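Local coordinates for Acarbose/maltose binding protein GacH (Streptomyces glaucescens, PDB 3K01), which binds acarbose and an acarbose homolog, and probably maltose, as the solute receptor of an ABC transporter, at residues Val324-Thr329 with Pro345-Asn350. Sequence-based numbering, arbitrary orientation.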
ATOM      1  N   VAL A 324      19.488   5.056   6.119  1.00  8.99           N
ATOM      2  CA  VAL A 324      18.474   6.000   5.640  1.00  9.11           C
ATOM      3  C   VAL A 324      17.040   5.574   6.014  1.00  8.48           C
ATOM      4  O   VAL A 324      16.247   6.417   6.419  1.00  8.43           O
ATOM      5  CB  VAL A 324      18.625   6.294   4.145  1.00  8.75           C
ATOM      6  CG1 VAL A 324      17.471   7.144   3.620  1.00  9.16           C
ATOM      7  CG2 VAL A 324      19.969   7.016   3.889  1.00 10.23           C
ATOM      8  N   GLN A 325      16.734   4.284   5.943  1.00  8.00           N
ATOM      9  CA  GLN A 325      15.411   3.798   6.341  1.00  8.29           C
ATOM     10  C   GLN A 325      15.150   4.070   7.809  1.00  8.49           C
ATOM     11  O   GLN A 325      14.028   4.475   8.185  1.00  8.40           O
ATOM     12  CB  GLN A 325      15.275   2.308   6.021  1.00  7.88           C
ATOM     13  CG  GLN A 325      15.269   2.042   4.507  1.00  7.92           C
ATOM     14  CD  GLN A 325      14.550   0.779   4.107  1.00  8.26           C
ATOM     15  OE1 GLN A 325      14.649   0.341   2.943  1.00 12.95           O
ATOM     16  NE2 GLN A 325      13.810   0.201   5.006  1.00  7.39           N
ATOM     17  N   GLN A 326      16.174   3.900   8.644  1.00  8.96           N
ATOM     18  CA  GLN A 326      16.034   4.201  10.070  1.00  8.61           C
ATOM     19  C   GLN A 326      15.766   5.664  10.306  1.00  8.83           C
ATOM     20  O   GLN A 326      14.865   6.019  11.046  1.00  9.04           O
ATOM     21  CB  GLN A 326      17.292   3.781  10.816  1.00  9.69           C
ATOM     22  CG  GLN A 326      17.253   4.154  12.298  1.00 10.12           C
ATOM     23  CD  GLN A 326      18.545   3.818  12.991  1.00 12.13           C
ATOM     24  OE1 GLN A 326      19.265   2.903  12.584  1.00 12.17           O
ATOM     25  NE2 GLN A 326      18.841   4.550  14.054  1.00 12.35           N
ATOM     26  N   GLN A 327      16.549   6.534   9.685  1.00  9.11           N
ATOM     27  CA  GLN A 327      16.306   7.974   9.833  1.00  9.94           C
ATOM     28  C   GLN A 327      14.903   8.368   9.365  1.00  9.78           C
ATOM     29  O   GLN A 327      14.262   9.229   9.966  1.00  9.73           O
ATOM     30  CB  GLN A 327      17.339   8.754   9.050  1.00 10.51           C
ATOM     31  CG  GLN A 327      18.759   8.630   9.562  1.00 13.02           C
ATOM     32  CD  GLN A 327      19.729   9.329   8.652  1.00 17.83           C
ATOM     33  OE1 GLN A 327      20.007   8.868   7.534  1.00 18.74           O
ATOM     34  NE2 GLN A 327      20.243  10.461   9.108  1.00 21.87           N
ATOM     35  N   THR A 328      14.419   7.735   8.292  1.00  8.73           N
ATOM     36  CA  THR A 328      13.104   8.031   7.761  1.00  8.55           C
ATOM     37  C   THR A 328      12.039   7.690   8.808  1.00  8.80           C
ATOM     38  O   THR A 328      11.115   8.482   9.029  1.00  9.25           O
ATOM     39  CB  THR A 328      12.873   7.250   6.484  1.00  7.93           C
ATOM     40  OG1 THR A 328      13.884   7.612   5.509  1.00  7.36           O
ATOM     41  CG2 THR A 328      11.535   7.562   5.921  1.00  9.35           C
ATOM     42  N   THR A 329      12.140   6.531   9.444  1.00  8.45           N
ATOM     43  CA  THR A 329      11.169   6.204  10.490  1.00  8.88           C
ATOM     44  C   THR A 329      11.260   7.184  11.662  1.00  9.63           C
ATOM     45  O   THR A 329      10.224   7.659  12.154  1.00  9.80           O
ATOM     46  CB  THR A 329      11.332   4.762  10.974  1.00  9.02           C
ATOM     47  OG1 THR A 329      11.167   3.880   9.846  1.00 10.78           O
ATOM     48  CG2 THR A 329      10.313   4.425  12.065  1.00  9.33           C
ATOM     49  N   PRO A 345      16.091   0.023  18.327  1.00 11.32           N
ATOM     50  CA  PRO A 345      15.149   0.351  19.396  1.00 11.37           C
ATOM     51  C   PRO A 345      14.206   1.520  19.092  1.00 11.05           C
ATOM     52  O   PRO A 345      13.016   1.445  19.428  1.00 11.02           O
ATOM     53  CB  PRO A 345      16.062   0.651  20.590  1.00 12.00           C
ATOM     54  CG  PRO A 345      17.217  -0.296  20.341  1.00 12.58           C
ATOM     55  CD  PRO A 345      17.455  -0.198  18.843  1.00 12.37           C
ATOM     56  N   SER A 346      14.711   2.578  18.470  1.00 10.79           N
ATOM     57  CA  SER A 346      13.908   3.750  18.153  1.00 12.08           C
ATOM     58  C   SER A 346      12.884   3.487  17.053  1.00 11.13           C
ATOM     59  O   SER A 346      11.946   4.280  16.877  1.00 13.31           O
ATOM     60  CB  SER A 346      14.800   4.912  17.729  1.00 12.37           C
ATOM     61  OG  SER A 346      15.651   4.509  16.663  1.00 15.13           O
ATOM     62  N   VAL A 347      13.080   2.399  16.312  1.00  9.99           N
ATOM     63  CA  VAL A 347      12.142   1.981  15.270  1.00  9.49           C
ATOM     64  C   VAL A 347      11.093   1.078  15.891  1.00  9.59           C
ATOM     65  O   VAL A 347       9.892   1.293  15.705  1.00  9.09           O
ATOM     66  CB  VAL A 347      12.864   1.334  14.096  1.00  9.39           C
ATOM     67  CG1 VAL A 347      11.853   0.756  13.098  1.00  9.45           C
ATOM     68  CG2 VAL A 347      13.774   2.375  13.419  1.00 10.26           C
ATOM     69  N   ALA A 348      11.528   0.098  16.671  1.00  9.13           N
ATOM     70  CA  ALA A 348      10.620  -0.830  17.325  1.00  9.84           C
ATOM     71  C   ALA A 348       9.613  -0.131  18.213  1.00  9.87           C
ATOM     72  O   ALA A 348       8.483  -0.619  18.362  1.00  9.87           O
ATOM     73  CB  ALA A 348      11.414  -1.801  18.145  1.00 10.31           C
ATOM     74  N   ASP A 349       9.991   0.989  18.825  1.00  9.21           N
ATOM     75  CA  ASP A 349       9.052   1.714  19.680  1.00  9.97           C
ATOM     76  C   ASP A 349       8.374   2.905  19.013  1.00  9.91           C
ATOM     77  O   ASP A 349       7.693   3.682  19.664  1.00 10.31           O
ATOM     78  CB  ASP A 349       9.669   2.074  21.041  1.00 12.33           C
ATOM     79  CG  ASP A 349      10.736   3.116  20.941  1.00 15.13           C
ATOM     80  OD1 ASP A 349      10.925   3.726  19.873  1.00 15.81           O
ATOM     81  OD2 ASP A 349      11.425   3.331  21.984  1.00 21.19           O
ATOM     82  N   ASN A 350       8.554   3.043  17.703  1.00  9.29           N
ATOM     83  CA  ASN A 350       7.879   4.108  16.964  1.00  9.16           C
ATOM     84  C   ASN A 350       6.364   3.869  16.960  1.00  8.60           C
ATOM     85  O   ASN A 350       5.919   2.744  16.758  1.00  7.89           O
ATOM     86  CB  ASN A 350       8.461   4.188  15.541  1.00  9.70           C
ATOM     87  CG  ASN A 350       7.736   5.173  14.674  1.00  8.61           C
ATOM     88  OD1 ASN A 350       6.692   4.833  14.078  1.00 10.07           O
ATOM     89  ND2 ASN A 350       8.224   6.397  14.614  1.00  8.30           N
TER
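T329 and V347 mark the closest backbone approach, with T329 CA 6.5 Å from V347 CA. Residues 324-329 are part of the longer helix 322-332. Residues 345-348 form one short helical turn. D349 N still bonds to P345 O and N350 N to V347 O, but D349 has left helical geometry. N350 then stands at the N-cap of helix 351-360. No hydrogen bond joins the two segments.

The side chains meet mainly through carbon. The CB of T329 points toward 345-350. CG2, anti to the backbone N (chi1 to OG1 -58°), makes the contacts. T329 CG2 lies 3.7 Å from N350 CG and 4.1 Å from V347 CG1, so it touches both residues. The other methyl of V347 serves Q326: V347 CG2 is 4.1 Å from Q326 CG. V347 CG2 is also 4.2 Å from T329 CB. The Q326 chain is extended and crosses V347 at a slant.

The polar ends turn to other partners. T329 OG1 is hydrogen-bonded to L334 O. N350 ND2 is 3.4 Å from T329 O, but the angle is too poor for a bond; its partner is S333 OG. N350 OD1 caps V353 N, with a weak bond to M352 N. Q326 NE2 and S346 OG are not bonded to each other; each bonds instead to E330 OE2, which links them indirectly.

V353 packs on T329 and V347, so helix 351-360 shares this small apolar patch. In this solute-binding protein the contact packs helix 322-332 against the short helix 345-348 that leads into helix 351-360. It buries 213 Å² between the segments. The direct contact is van der Waals packing, while the surrounding hydrogen bonds fix the threonine and asparagine side chains. N350 does two things at once: its CG packs on T329 CG2 and its OD1 caps helix 351-360.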